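Local coordinates for protein ribonucleoside-diphosphate reductase (Pseudomonas aeruginosa, PDB 5IM3) that probably reduces ribonucleoside diphosphates to the deoxyribonucleotides needed for DNA synthesis, and binds dATP as an allosteric effector, at residues 237-242 and 255-260; 232-237 and 312-317; 249-254 and 287-292; 305-310 and 320-325. One frame throughout, in Å; residues are numbered along the deposited sequence.

Contact 1 (237-242 and 255-260); sequences GFLGVA and AKALPA
Leu239, in the C-terminal part of helix 219-239, and Val241, in the loop after it, reach onto one side of helix 250-267, where Ala257 and Ala260 receive them. The side-chain contacts are all aliphatic. CB of Leu239 faces CB of Ala260 at 4.1 Å, and its CD1 lies 4.2 Å from CB of Ala257. Val241 brings a single branch to both alanines: CG2 is 4.0 Å from CA of Ala257 and 4.2 Å from CB of Ala260. With CG1 trans to the main-chain nitrogen (chi1 178°), CG2 is the branch turned to the alanines, while CG1 approaches CB of Lys256 at 4.3 Å; the remainder of the lysine runs off from the contact. The methyl of Ala260 thus meets both Leu239 and Val241.

Carbon also packs on backbone oxygen. CD2 of Leu239 comes to 3.4 Å from O of Ala260, and its CD1 to 3.8 Å from O of Ala257, so the isobutyl group lies against the carbonyls as well as the methyls.

The backbone explains how two residues so close in sequence can face the same helix. Gly240, the first residue to leave the helix, has positive phi (68°) in a Schellman motif and turns the chain so that Val241 follows Leu239 onto the partner. Leu239 also touches Tyr261 and Val241 touches Leu253, both on helix 250-267, whereas Leu258 and Pro259 pack on helix 280-286. Phe238 stacks on Phe316, which follows strand 314-315.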
# COMPACT_ATOMS: atom_id res chain seq x y z
N GLY A 237 -21.09 -53.59 33.58
CA GLY A 237 -20.96 -53.52 35.02
C GLY A 237 -22.03 -52.66 35.67
O GLY A 237 -22.56 -53.00 36.73
N PHE A 238 -22.38 -51.54 35.02
CA PHE A 238 -23.45 -50.70 35.53
C PHE A 238 -24.78 -51.44 35.51
O PHE A 238 -25.55 -51.39 36.48
CB PHE A 238 -23.54 -49.42 34.69
CG PHE A 238 -24.57 -48.43 35.17
CD1 PHE A 238 -24.27 -47.51 36.15
CD2 PHE A 238 -25.85 -48.43 34.62
CE1 PHE A 238 -25.22 -46.60 36.59
CE2 PHE A 238 -26.80 -47.52 35.05
CZ PHE A 238 -26.49 -46.61 36.04
N LEU A 239 -25.07 -52.14 34.42
CA LEU A 239 -26.32 -52.88 34.27
C LEU A 239 -26.35 -54.17 35.08
O LEU A 239 -27.38 -54.85 35.08
CB LEU A 239 -26.57 -53.20 32.80
CG LEU A 239 -26.84 -52.00 31.89
CD1 LEU A 239 -26.89 -52.43 30.43
CD2 LEU A 239 -28.14 -51.32 32.30
N GLY A 240 -25.26 -54.52 35.76
CA GLY A 240 -25.22 -55.76 36.51
C GLY A 240 -25.25 -57.01 35.67
O GLY A 240 -25.52 -58.09 36.19
N VAL A 241 -24.98 -56.90 34.37
CA VAL A 241 -24.93 -58.07 33.51
C VAL A 241 -23.61 -58.81 33.68
O VAL A 241 -23.59 -60.02 33.96
CB VAL A 241 -25.16 -57.67 32.04
CG1 VAL A 241 -25.07 -58.88 31.12
CG2 VAL A 241 -26.50 -56.98 31.87
N ALA A 242 -22.50 -58.11 33.52
CA ALA A 242 -21.18 -58.71 33.68
C ALA A 242 -20.20 -57.62 34.08
O ALA A 242 -20.34 -56.46 33.70
CB ALA A 242 -20.72 -59.40 32.39
N ALA A 255 -28.17 -59.42 24.04
CA ALA A 255 -29.58 -59.72 24.29
C ALA A 255 -29.91 -59.64 25.77
O ALA A 255 -31.03 -59.27 26.13
CB ALA A 255 -29.92 -61.10 23.74
N LYS A 256 -28.97 -60.00 26.64
CA LYS A 256 -29.20 -59.88 28.07
C LYS A 256 -29.14 -58.43 28.52
O LYS A 256 -29.86 -58.04 29.46
CB LYS A 256 -28.18 -60.71 28.85
CG LYS A 256 -28.39 -62.22 28.73
CD LYS A 256 -29.33 -62.74 29.81
CE LYS A 256 -30.00 -64.05 29.40
NZ LYS A 256 -31.06 -63.83 28.38
N ALA A 257 -28.32 -57.61 27.87
CA ALA A 257 -28.13 -56.23 28.30
C ALA A 257 -29.28 -55.31 27.88
O ALA A 257 -29.59 -54.36 28.60
CB ALA A 257 -26.81 -55.69 27.76
N LEU A 258 -29.90 -55.58 26.73
CA LEU A 258 -30.97 -54.71 26.25
C LEU A 258 -32.10 -54.56 27.26
O LEU A 258 -32.41 -53.41 27.64
CB LEU A 258 -31.49 -55.24 24.90
CG LEU A 258 -32.77 -54.58 24.38
CD1 LEU A 258 -32.57 -53.08 24.16
CD2 LEU A 258 -33.24 -55.25 23.11
N PRO A 259 -32.74 -55.63 27.74
CA PRO A 259 -33.80 -55.43 28.74
C PRO A 259 -33.31 -54.78 30.02
O PRO A 259 -34.04 -53.99 30.62
CB PRO A 259 -34.33 -56.85 28.98
CG PRO A 259 -33.21 -57.74 28.61
CD PRO A 259 -32.51 -57.06 27.46
N ALA A 260 -32.08 -55.09 30.44
CA ALA A 260 -31.51 -54.41 31.60
C ALA A 260 -31.32 -52.93 31.32
O ALA A 260 -31.49 -52.09 32.21
CB ALA A 260 -30.18 -55.05 31.99

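Contact 2 (232-237 and 312-317); sequences RAEALG and DGIRFE
Glu234 lays its CG against CG2 of Ile314, 3.6 Å away, and carries its carboxylate on to the backbone of Arg315. CG stands anti to the backbone N (chi1 -180°) and the chain stays extended beyond it, which takes OE2 far enough out from helix 219-239 to accept a hydrogen bond from N of Arg315 at 2.6 Å. The bond is bent, 145° at the hydrogen, and the donor meets OE2 on its anti side, 22° out of the carboxylate plane. The other oxygen, OE1, is hydrogen-bonded with OH of Tyr304.

Ile314 and Arg315 form the second strand of a small antiparallel beta hairpin, 310-311 with 314-315, in the all-alpha region of the reductase. Glu234 and Ala235, successive residues of the helix, rest on this strand and the residue after it. Beside the carboxylate, Ala235 is packed closely: its CB is 3.7 Å from CA of Phe316, and its CA makes a CA-H...O contact of 3.5 Å with O of Arg315. The guanidinium of Arg315 turns off from the helix, its chain bent at chi2, and its NH2 and NE donate to the backbone oxygens of Asp305 and Tyr304.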
# COMPACT_ATOMS: atom_id res chain seq x y z
N ARG A 232 -17.63 -51.83 27.27
CA ARG A 232 -18.36 -53.02 27.67
C ARG A 232 -18.32 -53.21 29.18
O ARG A 232 -19.34 -53.45 29.82
CB ARG A 232 -17.80 -54.25 26.96
CG ARG A 232 -18.04 -54.25 25.45
CD ARG A 232 -17.65 -55.59 24.83
NE ARG A 232 -16.21 -55.84 24.91
CZ ARG A 232 -15.37 -55.70 23.89
NH1 ARG A 232 -15.80 -55.33 22.69
NH2 ARG A 232 -14.08 -55.96 24.07
N ALA A 233 -17.13 -53.08 29.77
CA ALA A 233 -17.01 -53.19 31.22
C ALA A 233 -17.80 -52.10 31.93
O ALA A 233 -18.51 -52.36 32.91
CB ALA A 233 -15.54 -53.13 31.64
N GLU A 234 -17.69 -50.86 31.43
CA GLU A 234 -18.42 -49.75 32.02
C GLU A 234 -19.93 -49.98 31.96
O GLU A 234 -20.62 -49.94 32.99
CB GLU A 234 -18.03 -48.46 31.29
CG GLU A 234 -18.70 -47.20 31.79
CD GLU A 234 -18.19 -45.95 31.08
OE1 GLU A 234 -17.10 -46.01 30.47
OE2 GLU A 234 -18.89 -44.92 31.12
N ALA A 235 -20.45 -50.23 30.76
CA ALA A 235 -21.89 -50.37 30.59
C ALA A 235 -22.42 -51.63 31.27
O ALA A 235 -23.38 -51.57 32.05
CB ALA A 235 -22.25 -50.37 29.11
N LEU A 236 -21.81 -52.78 30.98
CA LEU A 236 -22.33 -54.04 31.52
C LEU A 236 -22.21 -54.07 33.03
O LEU A 236 -23.13 -54.54 33.72
CB LEU A 236 -21.59 -55.22 30.90
CG LEU A 236 -21.72 -55.36 29.38
CD1 LEU A 236 -20.80 -56.45 28.91
CD2 LEU A 236 -23.16 -55.66 28.97
N GLY A 237 -21.09 -53.59 33.58
CA GLY A 237 -20.96 -53.52 35.02
C GLY A 237 -22.03 -52.66 35.67
O GLY A 237 -22.56 -53.00 36.73
N ASP A 312 -24.49 -40.33 36.14
CA ASP A 312 -23.36 -40.10 37.03
C ASP A 312 -22.04 -40.16 36.27
O ASP A 312 -21.02 -40.61 36.80
CB ASP A 312 -23.35 -41.10 38.19
CG ASP A 312 -24.63 -41.07 39.01
OD1 ASP A 312 -25.21 -39.98 39.18
OD2 ASP A 312 -25.05 -42.14 39.49
N GLY A 313 -22.05 -39.71 35.02
CA GLY A 313 -20.88 -39.77 34.17
C GLY A 313 -20.58 -41.13 33.57
O GLY A 313 -19.64 -41.25 32.79
N ILE A 314 -21.36 -42.16 33.91
CA ILE A 314 -21.12 -43.52 33.45
C ILE A 314 -22.00 -43.78 32.24
O ILE A 314 -23.24 -43.72 32.33
CB ILE A 314 -21.39 -44.54 34.56
CG1 ILE A 314 -20.44 -44.30 35.74
CG2 ILE A 314 -21.25 -45.97 34.03
CD1 ILE A 314 -20.68 -45.21 36.93
N ARG A 315 -21.38 -44.09 31.10
CA ARG A 315 -22.11 -44.50 29.91
C ARG A 315 -22.56 -45.95 30.08
O ARG A 315 -21.72 -46.85 30.21
CB ARG A 315 -21.25 -44.36 28.66
CG ARG A 315 -21.29 -42.98 28.02
CD ARG A 315 -20.67 -41.91 28.91
NE ARG A 315 -20.47 -40.66 28.19
CZ ARG A 315 -20.21 -39.49 28.77
NH1 ARG A 315 -20.13 -39.40 30.09
NH2 ARG A 315 -20.04 -38.40 28.03
N PHE A 316 -23.87 -46.18 30.09
CA PHE A 316 -24.41 -47.53 30.17
C PHE A 316 -25.22 -47.90 28.93
O PHE A 316 -26.06 -48.80 28.99
CB PHE A 316 -25.24 -47.71 31.44
CG PHE A 316 -26.49 -46.86 31.49
CD1 PHE A 316 -26.43 -45.55 31.91
CD2 PHE A 316 -27.72 -47.40 31.13
CE1 PHE A 316 -27.58 -44.77 31.97
CE2 PHE A 316 -28.86 -46.63 31.19
CZ PHE A 316 -28.80 -45.32 31.60
N GLU A 317 -24.97 -47.23 27.80
CA GLU A 317 -25.60 -47.56 26.52
C GLU A 317 -24.52 -47.99 25.54
O GLU A 317 -23.66 -47.18 25.16
CB GLU A 317 -26.39 -46.36 25.98
CG GLU A 317 -27.20 -46.67 24.73
CD GLU A 317 -28.06 -45.50 24.30
OE1 GLU A 317 -27.59 -44.34 24.38
OE2 GLU A 317 -29.21 -45.74 23.88

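Contact 3 (249-254 and 287-292); sequences EMAELY and IDHERD
The Tyr254 ring has CG2 of Ile287 over one face, 4.0 Å from the centroid and 27° off the normal, a CH-pi contact displaced toward CG. At its edge, in plane, lie CB of His289 and OD2 of Asp292. The His289 ring is covered on one face by the backbone of Ala251 and on the other by CG of its neighbour Glu290. The N-terminal part of helix 250-267 is thereby joined to an Asx turn, in which OD1 of Asp288 accepts from N of Glu290, and to the 3-10 segment 289-292 that overlaps it.

Beyond the faces the packing is carbon on carbon. CB of Ala251 is 3.6 Å from CE1 of His289, and CB of Met250 is 3.7 Å from CB of His289. The imidazole is set between the backbone N and the carbonyl carbon (chi1 79°), which lays it along Ala251. His247, in the loop ahead of the helix, meets the same ring and donates from NE2 to O of His289.

Asp292 receives the phenol. Its OD1 is held by NE2 of Gln320 on helix 319-330, which steadies the carboxylate; OD2 accepts from OH of Tyr254 at 2.9 Å through its syn lone pair, with ring and carboxylate planes 75° apart.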
# COMPACT_ATOMS: atom_id res chain seq x y z
N GLU A 249 -17.93 -62.41 22.97
CA GLU A 249 -18.80 -62.66 24.11
C GLU A 249 -20.08 -61.84 24.04
O GLU A 249 -21.06 -62.18 24.72
CB GLU A 249 -18.04 -62.37 25.40
CG GLU A 249 -18.50 -63.16 26.61
CD GLU A 249 -17.59 -62.97 27.80
OE1 GLU A 249 -18.11 -62.88 28.94
OE2 GLU A 249 -16.36 -62.89 27.61
N MET A 250 -20.10 -60.77 23.24
CA MET A 250 -21.31 -59.98 23.05
C MET A 250 -22.37 -60.71 22.24
O MET A 250 -23.52 -60.26 22.22
CB MET A 250 -20.98 -58.66 22.35
CG MET A 250 -20.23 -57.67 23.21
SD MET A 250 -21.17 -57.20 24.67
CE MET A 250 -20.32 -58.18 25.89
N ALA A 251 -22.01 -61.80 21.56
CA ALA A 251 -22.99 -62.54 20.79
C ALA A 251 -24.16 -62.99 21.66
O ALA A 251 -25.29 -63.11 21.16
CB ALA A 251 -22.33 -63.75 20.12
N GLU A 252 -23.92 -63.23 22.94
CA GLU A 252 -24.95 -63.65 23.87
C GLU A 252 -25.29 -62.60 24.92
O GLU A 252 -26.34 -62.71 25.57
CB GLU A 252 -24.54 -64.96 24.56
CG GLU A 252 -24.32 -66.15 23.61
CD GLU A 252 -22.97 -66.11 22.90
OE1 GLU A 252 -22.05 -65.43 23.40
OE2 GLU A 252 -22.84 -66.76 21.85
N LEU A 253 -24.45 -61.59 25.10
CA LEU A 253 -24.66 -60.61 26.16
C LEU A 253 -25.44 -59.39 25.70
O LEU A 253 -26.06 -58.72 26.54
CB LEU A 253 -23.31 -60.16 26.73
CG LEU A 253 -22.60 -61.24 27.54
CD1 LEU A 253 -21.14 -60.89 27.76
CD2 LEU A 253 -23.30 -61.43 28.88
N TYR A 254 -25.44 -59.08 24.41
CA TYR A 254 -26.23 -57.95 23.92
C TYR A 254 -27.71 -58.17 24.17
O TYR A 254 -28.45 -57.22 24.47
CB TYR A 254 -25.96 -57.72 22.44
CG TYR A 254 -25.09 -56.51 22.14
CD1 TYR A 254 -25.41 -55.25 22.65
CD2 TYR A 254 -23.96 -56.63 21.35
CE1 TYR A 254 -24.62 -54.15 22.38
CE2 TYR A 254 -23.16 -55.53 21.08
CZ TYR A 254 -23.50 -54.30 21.59
OH TYR A 254 -22.71 -53.20 21.32
N ILE A 287 -30.02 -58.06 17.46
CA ILE A 287 -28.78 -57.30 17.55
C ILE A 287 -27.63 -58.11 16.98
O ILE A 287 -27.47 -59.30 17.28
CB ILE A 287 -28.51 -56.89 19.01
CG1 ILE A 287 -29.58 -55.89 19.48
CG2 ILE A 287 -27.11 -56.27 19.15
CD1 ILE A 287 -29.47 -55.51 20.95
N ASP A 288 -26.82 -57.47 16.14
CA ASP A 288 -25.66 -58.07 15.50
C ASP A 288 -24.41 -57.46 16.14
O ASP A 288 -24.07 -56.30 15.88
CB ASP A 288 -25.69 -57.82 13.99
CG ASP A 288 -24.56 -58.51 13.25
OD1 ASP A 288 -23.58 -58.94 13.90
OD2 ASP A 288 -24.65 -58.62 12.01
N HIS A 289 -23.73 -58.24 16.98
CA HIS A 289 -22.56 -57.74 17.70
C HIS A 289 -21.38 -57.49 16.78
O HIS A 289 -20.46 -56.75 17.15
CB HIS A 289 -22.14 -58.73 18.79
CG HIS A 289 -21.37 -59.90 18.28
ND1 HIS A 289 -21.98 -61.00 17.71
CD2 HIS A 289 -20.04 -60.15 18.24
CE1 HIS A 289 -21.06 -61.87 17.34
NE2 HIS A 289 -19.87 -61.38 17.66
N GLU A 290 -21.35 -58.09 15.59
CA GLU A 290 -20.23 -57.90 14.68
C GLU A 290 -20.19 -56.49 14.10
O GLU A 290 -19.14 -56.05 13.63
CB GLU A 290 -20.28 -58.92 13.55
CG GLU A 290 -19.83 -60.32 13.95
CD GLU A 290 -18.33 -60.42 14.18
OE1 GLU A 290 -17.61 -59.42 13.92
OE2 GLU A 290 -17.85 -61.49 14.61
N ARG A 291 -21.31 -55.77 14.10
CA ARG A 291 -21.31 -54.42 13.55
C ARG A 291 -20.54 -53.43 14.42
O ARG A 291 -20.29 -52.31 13.97
CB ARG A 291 -22.75 -53.94 13.35
CG ARG A 291 -23.58 -54.95 12.58
CD ARG A 291 -24.87 -54.36 12.05
NE ARG A 291 -25.74 -55.40 11.49
CZ ARG A 291 -26.85 -55.15 10.80
NH1 ARG A 291 -27.22 -53.90 10.56
NH2 ARG A 291 -27.58 -56.16 10.34
N ASP A 292 -20.14 -53.82 15.63
CA ASP A 292 -19.22 -52.99 16.41
C ASP A 292 -17.86 -52.89 15.74
O ASP A 292 -17.15 -51.90 15.93
CB ASP A 292 -19.07 -53.57 17.82
CG ASP A 292 -20.20 -53.16 18.74
OD1 ASP A 292 -21.17 -52.53 18.27
OD2 ASP A 292 -20.13 -53.49 19.95

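Contact 4 (305-310 and 320-325); sequences DRYFIH and QIFFMR
Phe322 is the first residue of segment 320-325 to meet segment 305-310, and it takes two neighbours at once. Its first torsion is trans (chi1 165°), sending the ring toward Tyr307 and Phe308. Phe308 turns an edge to the face of that ring in an offset edge-to-face pair, with centroids 5.5 Å apart and planes at 61°. CE1 of Phe308 also reaches CB of Phe322 at 3.5 Å. Farther along the same ring, CE1 of Phe322 is 4.0 Å from CB of Tyr307, whose hydroxyl is hydrogen-bonded with OG1 of Thr357. Leu303 touches both phenylalanines, so the aromatic pair belongs to the core between helices 297-307 and 319-330 of the all-alpha region.

One turn on, Arg325 bends at chi3 and presents one guanidinium face to Ile309, whose CG1 lies 3.8 Å from NE. O of Tyr307 sits near the guanidinium plane, 3.5 Å from NH2. NE forms a salt bridge with OE2 of Glu317, and NH1 donates to O of Ala363.

The buried guanidinium thus has hydrocarbon over one face, while NE and NH1 are held by oxygens. The carboxylate of Glu317 probably offsets its charge, and since the other oxygen, OE1, accepts from N of Ile309, that one acid ties both segments together.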
# COMPACT_ATOMS: atom_id res chain seq x y z
N ASP A 305 -18.83 -39.84 23.48
CA ASP A 305 -18.67 -38.57 24.17
C ASP A 305 -19.99 -37.85 24.34
O ASP A 305 -20.24 -37.25 25.39
CB ASP A 305 -17.67 -37.69 23.43
CG ASP A 305 -16.25 -38.23 23.49
OD1 ASP A 305 -15.98 -39.12 24.32
OD2 ASP A 305 -15.40 -37.75 22.70
N ARG A 306 -20.86 -37.89 23.33
CA ARG A 306 -22.01 -36.99 23.29
C ARG A 306 -23.36 -37.65 23.06
O ARG A 306 -24.37 -37.02 23.37
CB ARG A 306 -21.80 -35.93 22.19
CG ARG A 306 -20.66 -34.97 22.50
CD ARG A 306 -20.53 -33.87 21.45
NE ARG A 306 -20.14 -34.40 20.14
CZ ARG A 306 -19.73 -33.64 19.12
NH1 ARG A 306 -19.64 -32.32 19.25
NH2 ARG A 306 -19.40 -34.21 17.97
N TYR A 307 -23.42 -38.88 22.54
CA TYR A 307 -24.71 -39.47 22.18
C TYR A 307 -25.15 -40.63 23.06
O TYR A 307 -26.36 -40.79 23.26
CB TYR A 307 -24.67 -39.94 20.72
CG TYR A 307 -24.73 -38.79 19.73
CD1 TYR A 307 -25.95 -38.35 19.23
CD2 TYR A 307 -23.58 -38.14 19.32
CE1 TYR A 307 -26.02 -37.30 18.34
CE2 TYR A 307 -23.64 -37.08 18.43
CZ TYR A 307 -24.86 -36.66 17.95
OH TYR A 307 -24.94 -35.61 17.06
N PHE A 308 -24.23 -41.42 23.60
CA PHE A 308 -24.64 -42.54 24.44
C PHE A 308 -25.25 -42.05 25.75
O PHE A 308 -24.74 -41.13 26.39
CB PHE A 308 -23.44 -43.45 24.74
CG PHE A 308 -22.95 -44.25 23.56
CD1 PHE A 308 -23.74 -44.40 22.43
CD2 PHE A 308 -21.70 -44.85 23.59
CE1 PHE A 308 -23.29 -45.14 21.35
CE2 PHE A 308 -21.25 -45.59 22.51
CZ PHE A 308 -22.04 -45.73 21.39
N ILE A 309 -26.36 -42.69 26.15
CA ILE A 309 -27.02 -42.33 27.40
C ILE A 309 -26.12 -42.71 28.57
O ILE A 309 -25.39 -43.70 28.54
CB ILE A 309 -28.39 -43.03 27.50
CG1 ILE A 309 -29.31 -42.58 26.36
CG2 ILE A 309 -29.04 -42.75 28.85
CD1 ILE A 309 -29.68 -41.13 26.39
N HIS A 310 -26.18 -41.90 29.63
CA HIS A 310 -25.27 -42.03 30.75
C HIS A 310 -25.95 -41.57 32.03
O HIS A 310 -26.96 -40.86 32.00
CB HIS A 310 -23.99 -41.22 30.51
CG HIS A 310 -24.26 -39.79 30.14
ND1 HIS A 310 -24.40 -38.79 31.07
CD2 HIS A 310 -24.43 -39.21 28.93
CE1 HIS A 310 -24.64 -37.65 30.46
NE2 HIS A 310 -24.66 -37.87 29.15
N GLN A 320 -24.59 -50.94 19.76
CA GLN A 320 -25.71 -51.58 19.07
C GLN A 320 -27.02 -51.35 19.81
O GLN A 320 -28.09 -51.33 19.18
CB GLN A 320 -25.45 -53.08 18.92
CG GLN A 320 -24.21 -53.41 18.10
CD GLN A 320 -24.21 -52.72 16.75
OE1 GLN A 320 -25.11 -52.90 15.94
NE2 GLN A 320 -23.19 -51.89 16.51
N ILE A 321 -26.97 -51.18 21.13
CA ILE A 321 -28.18 -50.84 21.87
C ILE A 321 -28.57 -49.39 21.61
O ILE A 321 -29.75 -49.05 21.58
CB ILE A 321 -27.97 -51.13 23.37
CG1 ILE A 321 -28.08 -52.64 23.61
CG2 ILE A 321 -28.98 -50.36 24.23
CD1 ILE A 321 -27.77 -53.08 25.04
N PHE A 322 -27.58 -48.51 21.40
CA PHE A 322 -27.87 -47.15 20.98
C PHE A 322 -28.67 -47.14 19.68
O PHE A 322 -29.72 -46.50 19.59
CB PHE A 322 -26.57 -46.36 20.83
CG PHE A 322 -26.73 -45.07 20.07
CD1 PHE A 322 -27.30 -43.95 20.67
CD2 PHE A 322 -26.30 -44.97 18.76
CE1 PHE A 322 -27.44 -42.77 19.96
CE2 PHE A 322 -26.43 -43.79 18.05
CZ PHE A 322 -27.00 -42.68 18.66
N PHE A 323 -28.18 -47.85 18.67
CA PHE A 323 -28.90 -47.90 17.40
C PHE A 323 -30.27 -48.53 17.57
O PHE A 323 -31.23 -48.13 16.89
CB PHE A 323 -28.09 -48.68 16.36
CG PHE A 323 -26.88 -47.94 15.85
CD1 PHE A 323 -26.96 -46.60 15.50
CD2 PHE A 323 -25.66 -48.58 15.72
CE1 PHE A 323 -25.86 -45.92 15.03
CE2 PHE A 323 -24.55 -47.91 15.25
CZ PHE A 323 -24.65 -46.57 14.91
N MET A 324 -30.40 -49.50 18.48
CA MET A 324 -31.69 -50.13 18.70
C MET A 324 -32.65 -49.18 19.41
O MET A 324 -33.86 -49.19 19.14
CB MET A 324 -31.51 -51.42 19.51
CG MET A 324 -32.79 -52.20 19.76
SD MET A 324 -33.62 -52.73 18.25
CE MET A 324 -32.53 -54.05 17.70
N ARG A 325 -32.14 -48.34 20.32
CA ARG A 325 -33.00 -47.34 20.96
C ARG A 325 -33.56 -46.37 19.94
O ARG A 325 -34.75 -46.04 19.97
CB ARG A 325 -32.24 -46.56 22.03
CG ARG A 325 -32.85 -45.17 22.27
CD ARG A 325 -32.29 -44.45 23.47
NE ARG A 325 -30.93 -43.97 23.27
CZ ARG A 325 -30.61 -42.83 22.66
NH1 ARG A 325 -31.54 -42.04 22.15
NH2 ARG A 325 -29.33 -42.49 22.55

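All four contacts lie on the same side of the chain's centre, their centres about 10 to 16 Å from one another, and away from the bound dATP molecules. Contacts 1 and 2 share helix 219-239 and Gly237; contacts 1 and 3 share helix 250-267. Along the chain, contacts 1 and 3 are each nested inside the long loop closed by contact 2 and cross one another, while contact 4 follows both and crosses contact 2. Gln320 connects contacts 3 and 4, and Glu317 connects contacts 2 and 4. Together they pack helices 219-239 and 250-267 against the all-alpha region, linking it with the ATP-cone part of the chain.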